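Local coordinates for tyrosine-protein phosphatase non-receptor type 18 (Homo sapiens, PDB 2OC3) that removes phosphate from phosphotyrosine in proteins, here as its catalytic domain, acting on autophosphorylated tyrosine kinases, at residues 64-69 and 232-237; 89-94 and 106-111. One frame throughout, in Å; residues are numbered along the deposited sequence.

Both contacts lie in the catalytic domain, on the same side of the chain's centre, and their centres are about 9 Å apart. Contact 2 is nested inside the loop that contact 1 closes. Contact 1 is partly buried and joins two loops, one holding the predicted active-site cysteine. It relies on side chains: a ring, a hydroxyl pair, a valine against a sulfur. Contact 2 is wholly buried and relies mainly on the backbone of two antiparallel strands at the edge of the central sheet. Its strand 103-108 lies beside strand 229-232, which leads into residues 232-237. The two meet directly. N64 of contact 1 is probably hydrogen-bonded to Y90 of contact 2, and S234 O to G110 N.

Contact 1. Residues 64-69 and 232-237; sequences NRYKDV and HCSAGC
The ring of Y66 meets A235 and S234. The A235 methyl approaches obliquely, with CB 3.5 Å from Y66 CD2. One ring face carries R65 CG, 3.5 Å above the plane and offset toward the rim. At the edge, near the ring plane, sits S234 OG. Y66 OH and S234 OG are hydrogen-bonded at 2.6 Å. The S234 hydroxyl is anti to its own backbone N (chi1 -177°), which swings it out toward the tyrosine. R144 bonds to both, NH1 with Y66 OH and main-chain O with S234 OG, so the phenol oxygen has two partners.

R65 runs alongside the same serine, with CD 3.4 Å from S234 OG. Its chain turns about the CG-CD bond (chi3 -76°), and NE bonds to G110 O. V69 packs its methyls on the loop: CG1 lies 3.5 Å from C237 SG, and CG2 4.2 Å from A235 CB. H232 ND1 donates to C233 O at 3.0 Å. The bond is nearly straight (169°) and lies in the imidazole plane. Together with the bond from NE2 to Y148 OH, it sets the ring rotation next to C233, the predicted catalytic cysteine.

HCSAGC begins the PTP signature loop, which by similarity binds the substrate phosphate. NRY belongs to the phosphotyrosine-recognition loop of classical phosphatases; as in relatives, Y66 probably walls the substrate pocket.

Residues 232-237 link strand 229-232 to helix 238-254, where C233 touches R239 and T240. H232 packs on I131 and M133 of strand 130-133. Residues 64-69 lie in the loop between helix 53-56 and strand 76-78.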
loop_
_atom_site.group_PDB
_atom_site.type_symbol
_atom_site.label_atom_id
_atom_site.label_comp_id
_atom_site.label_asym_id
_atom_site.label_seq_id
_atom_site.Cartn_x
_atom_site.Cartn_y
_atom_site.Cartn_z
ATOM N N ASN A 64 0.529 -16.788 0.920
ATOM C CA ASN A 64 1.167 -15.772 1.757
ATOM C C ASN A 64 2.668 -15.786 1.527
ATOM O O ASN A 64 3.299 -16.820 1.657
ATOM C CB ASN A 64 0.884 -16.059 3.225
ATOM C CG ASN A 64 -0.594 -16.068 3.494
ATOM O OD1 ASN A 64 -1.328 -15.245 2.956
ATOM N ND2 ASN A 64 -1.069 -17.055 4.293
ATOM N N ARG A 65 3.234 -14.612 1.256
ATOM C CA ARG A 65 4.686 -14.486 1.060
ATOM C C ARG A 65 5.463 -14.773 2.330
ATOM O O ARG A 65 6.591 -15.354 2.263
ATOM C CB ARG A 65 5.003 -13.098 0.508
ATOM C CG ARG A 65 6.471 -12.837 0.206
ATOM C CD ARG A 65 6.690 -11.528 -0.524
ATOM N NE ARG A 65 6.322 -11.609 -1.910
ATOM C CZ ARG A 65 7.061 -12.145 -2.866
ATOM N NH1 ARG A 65 8.235 -12.728 -2.592
ATOM N NH2 ARG A 65 6.606 -12.123 -4.093
ATOM N N TYR A 66 4.946 -14.337 3.470
ATOM C CA TYR A 66 5.615 -14.448 4.789
ATOM C C TYR A 66 4.673 -15.159 5.764
ATOM O O TYR A 66 3.497 -14.788 5.869
ATOM C CB TYR A 66 5.990 -13.079 5.303
ATOM C CG TYR A 66 6.934 -12.329 4.377
ATOM C CD1 TYR A 66 8.288 -12.708 4.287
ATOM C CD2 TYR A 66 6.488 -11.291 3.591
ATOM C CE1 TYR A 66 9.147 -12.067 3.450
ATOM C CE2 TYR A 66 7.346 -10.620 2.774
ATOM C CZ TYR A 66 8.665 -11.010 2.695
ATOM O OH TYR A 66 9.518 -10.326 1.841
ATOM N N LYS A 67 5.194 -16.119 6.525
ATOM C CA LYS A 67 4.337 -16.860 7.473
ATOM C C LYS A 67 3.782 -15.988 8.600
ATOM O O LYS A 67 2.744 -16.317 9.197
ATOM C CB LYS A 67 5.126 -18.040 8.062
ATOM C CG LYS A 67 5.543 -19.084 7.025
ATOM C CD LYS A 67 6.255 -20.277 7.704
ATOM N N ASP A 68 4.483 -14.908 8.928
ATOM C CA ASP A 68 4.076 -14.068 10.040
ATOM C C ASP A 68 3.267 -12.849 9.611
ATOM O O ASP A 68 3.025 -11.968 10.433
ATOM C CB ASP A 68 5.278 -13.641 10.903
ATOM C CG ASP A 68 6.297 -12.775 10.169
ATOM O OD1 ASP A 68 6.391 -12.839 8.931
ATOM O OD2 ASP A 68 7.052 -12.028 10.850
ATOM N N VAL A 69 2.872 -12.791 8.330
ATOM C CA VAL A 69 2.028 -11.700 7.845
ATOM C C VAL A 69 0.762 -12.283 7.224
ATOM O O VAL A 69 0.764 -12.788 6.119
ATOM C CB VAL A 69 2.745 -10.785 6.827
ATOM C CG1 VAL A 69 1.806 -9.707 6.398
ATOM C CG2 VAL A 69 4.000 -10.161 7.477
ATOM N N HIS A 232 1.458 -1.451 -2.277
ATOM C CA HIS A 232 2.111 -2.667 -1.829
ATOM C C HIS A 232 3.606 -2.488 -1.731
ATOM O O HIS A 232 4.158 -1.589 -2.329
ATOM C CB HIS A 232 1.804 -3.874 -2.721
ATOM C CG HIS A 232 2.544 -3.881 -4.027
ATOM N ND1 HIS A 232 3.777 -4.499 -4.204
ATOM C CD2 HIS A 232 2.187 -3.402 -5.242
ATOM C CE1 HIS A 232 4.146 -4.359 -5.467
ATOM N NE2 HIS A 232 3.186 -3.720 -6.130
ATOM N N CYS A 233 4.237 -3.336 -0.927
ATOM C CA CYS A 233 5.668 -3.464 -0.872
ATOM C C CYS A 233 5.919 -4.953 -1.006
ATOM O O CYS A 233 5.323 -5.574 -1.902
ATOM C CB CYS A 233 6.238 -2.751 0.322
ATOM S SG CYS A 233 5.544 -3.167 1.943
ATOM N N SER A 234 6.852 -5.526 -0.260
ATOM C CA SER A 234 6.984 -6.977 -0.298
ATOM C C SER A 234 5.942 -7.633 0.628
ATOM O O SER A 234 5.138 -8.411 0.166
ATOM C CB SER A 234 8.400 -7.395 0.060
ATOM O OG SER A 234 8.586 -8.796 -0.022
ATOM N N ALA A 235 5.994 -7.342 1.921
ATOM C CA ALA A 235 4.969 -7.877 2.836
ATOM C C ALA A 235 3.663 -7.138 2.818
ATOM O O ALA A 235 2.643 -7.699 3.228
ATOM C CB ALA A 235 5.505 -7.956 4.276
ATOM N N GLY A 236 3.695 -5.878 2.403
ATOM C CA GLY A 236 2.484 -5.039 2.451
ATOM C C GLY A 236 2.216 -4.389 3.795
ATOM O O GLY A 236 1.057 -4.061 4.070
ATOM N N CYS A 237 3.274 -4.146 4.577
ATOM C CA CYS A 237 3.159 -3.675 5.948
ATOM C C CYS A 237 3.846 -2.318 6.202
ATOM O O CYS A 237 3.185 -1.296 6.390
ATOM C CB CYS A 237 3.699 -4.761 6.892
ATOM S SG CYS A 237 2.833 -6.353 6.757
#

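Contact 2. Residues 89-94 and 106-111; sequences DYINGN and IATQGP
N92 O takes two bonds, from T108 ending the facing strand and Q109 just after it. T108 OG1 donates to N92 O at 2.7 Å, 39° above the carbonyl plane. Q109 N donates to N92 O nearly along the C=O axis, at 3.3 Å. A chi1 of -170° turns the T108 hydroxyl away from its own N and onto the carbonyl.

The side-chain amides of N92 and Q109 are stacked, planes 19° apart, and Q109 OE1 lies 3.6 Å from N92 CB. Both amides are held from outside: Q109 by R65 N and K63 O, N92 by R275 and V69 O. With an alanine at Q109, R65 N and K63 O would probably lose these mates, and a gap would open beside N92.

N94 and A107 form an antiparallel hydrogen-bonded pair, with N94 N to A107 O and A107 N to N94 O both 2.9 Å. G93 and T108 form a non-hydrogen-bonded pair, G93 CA 4.0 Å from T108 CA, and a CB on G93 would clash with T108 OG1.

N92 centres an inverse gamma turn at a corner in the chain. Beyond it, 93-97 and 103-108 form the edge hairpin of the central sheet. DYIN and TQGP are signature sequences of classical tyrosine phosphatases.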
loop_
_atom_site.group_PDB
_atom_site.type_symbol
_atom_site.label_atom_id
_atom_site.label_comp_id
_atom_site.label_asym_id
_atom_site.label_seq_id
_atom_site.Cartn_x
_atom_site.Cartn_y
_atom_site.Cartn_z
ATOM N N ASP A 89 -11.683 -16.769 -2.995
ATOM C CA ASP A 89 -11.857 -15.386 -2.546
ATOM C C ASP A 89 -10.637 -14.738 -1.881
ATOM O O ASP A 89 -10.678 -13.566 -1.559
ATOM C CB ASP A 89 -13.087 -15.239 -1.657
ATOM C CG ASP A 89 -12.923 -15.780 -0.244
ATOM O OD1 ASP A 89 -11.805 -15.987 0.254
ATOM O OD2 ASP A 89 -13.980 -15.994 0.438
ATOM N N TYR A 90 -9.565 -15.498 -1.747
ATOM C CA TYR A 90 -8.476 -15.119 -0.871
ATOM C C TYR A 90 -7.324 -14.390 -1.591
ATOM O O TYR A 90 -6.807 -14.835 -2.605
ATOM C CB TYR A 90 -7.900 -16.312 -0.113
ATOM C CG TYR A 90 -6.816 -15.890 0.814
ATOM C CD1 TYR A 90 -7.102 -15.348 2.074
ATOM C CD2 TYR A 90 -5.505 -15.931 0.415
ATOM C CE1 TYR A 90 -6.119 -14.928 2.939
ATOM C CE2 TYR A 90 -4.466 -15.532 1.319
ATOM C CZ TYR A 90 -4.790 -15.021 2.565
ATOM O OH TYR A 90 -3.863 -14.584 3.489
ATOM N N ILE A 91 -6.945 -13.262 -0.993
ATOM C CA ILE A 91 -5.656 -12.597 -1.296
ATOM C C ILE A 91 -5.107 -12.026 -0.011
ATOM O O ILE A 91 -5.845 -11.614 0.890
ATOM C CB ILE A 91 -5.789 -11.496 -2.401
ATOM C CG1 ILE A 91 -4.382 -11.040 -2.853
ATOM C CG2 ILE A 91 -6.613 -10.333 -1.929
ATOM C CD1 ILE A 91 -4.349 -10.322 -4.196
ATOM N N ASN A 92 -3.786 -12.025 0.112
ATOM C CA ASN A 92 -3.168 -11.389 1.259
ATOM C C ASN A 92 -3.203 -9.884 1.070
ATOM O O ASN A 92 -2.302 -9.283 0.471
ATOM C CB ASN A 92 -1.752 -11.912 1.520
ATOM C CG ASN A 92 -1.231 -11.496 2.869
ATOM O OD1 ASN A 92 -1.378 -10.353 3.262
ATOM N ND2 ASN A 92 -0.588 -12.435 3.576
ATOM N N GLY A 93 -4.299 -9.278 1.523
ATOM C CA GLY A 93 -4.504 -7.845 1.393
ATOM C C GLY A 93 -5.662 -7.403 2.251
ATOM O O GLY A 93 -6.561 -8.185 2.586
ATOM N N ASN A 94 -5.621 -6.125 2.629
ATOM C CA ASN A 94 -6.636 -5.515 3.496
ATOM C C ASN A 94 -7.023 -4.142 2.974
ATOM O O ASN A 94 -6.184 -3.403 2.459
ATOM C CB ASN A 94 -6.141 -5.337 4.935
ATOM C CG ASN A 94 -5.895 -6.645 5.616
ATOM O OD1 ASN A 94 -4.793 -7.189 5.570
ATOM N ND2 ASN A 94 -6.929 -7.182 6.259
ATOM N N ILE A 106 -6.127 -0.161 -0.801
ATOM C CA ILE A 106 -5.955 -1.607 -0.636
ATOM C C ILE A 106 -4.483 -1.807 -0.397
ATOM O O ILE A 106 -3.691 -1.420 -1.275
ATOM C CB ILE A 106 -6.357 -2.408 -1.868
ATOM C CG1 ILE A 106 -7.859 -2.288 -2.050
ATOM C CG2 ILE A 106 -5.919 -3.911 -1.650
ATOM C CD1 ILE A 106 -8.423 -2.894 -3.294
ATOM N N ALA A 107 -4.109 -2.315 0.770
ATOM C CA ALA A 107 -2.712 -2.611 1.166
ATOM C C ALA A 107 -2.516 -4.098 0.981
ATOM O O ALA A 107 -3.198 -4.905 1.591
ATOM C CB ALA A 107 -2.492 -2.225 2.627
ATOM N N THR A 108 -1.603 -4.491 0.115
ATOM C CA THR A 108 -1.432 -5.898 -0.197
ATOM C C THR A 108 0.056 -6.245 -0.310
ATOM O O THR A 108 0.917 -5.355 -0.267
ATOM C CB THR A 108 -2.265 -6.272 -1.472
ATOM O OG1 THR A 108 -2.333 -7.706 -1.706
ATOM C CG2 THR A 108 -1.711 -5.617 -2.755
ATOM N N GLN A 109 0.350 -7.541 -0.403
ATOM C CA GLN A 109 1.753 -7.964 -0.536
ATOM C C GLN A 109 2.210 -7.915 -1.999
ATOM O O GLN A 109 1.426 -7.877 -2.946
ATOM C CB GLN A 109 1.884 -9.396 -0.013
ATOM C CG GLN A 109 1.278 -10.467 -0.884
ATOM C CD GLN A 109 1.416 -11.881 -0.348
ATOM O OE1 GLN A 109 1.751 -12.120 0.816
ATOM N NE2 GLN A 109 1.099 -12.830 -1.226
ATOM N N GLY A 110 3.524 -8.021 -2.206
ATOM C CA GLY A 110 4.052 -8.188 -3.561
ATOM C C GLY A 110 3.676 -9.591 -4.024
ATOM O O GLY A 110 3.966 -10.577 -3.339
ATOM N N PRO A 111 3.001 -9.697 -5.191
ATOM C CA PRO A 111 2.513 -11.009 -5.591
ATOM C C PRO A 111 3.606 -12.053 -5.833
ATOM O O PRO A 111 4.751 -11.710 -6.204
ATOM C CB PRO A 111 1.715 -10.709 -6.851
ATOM C CG PRO A 111 2.236 -9.448 -7.338
ATOM C CD PRO A 111 2.606 -8.649 -6.142
#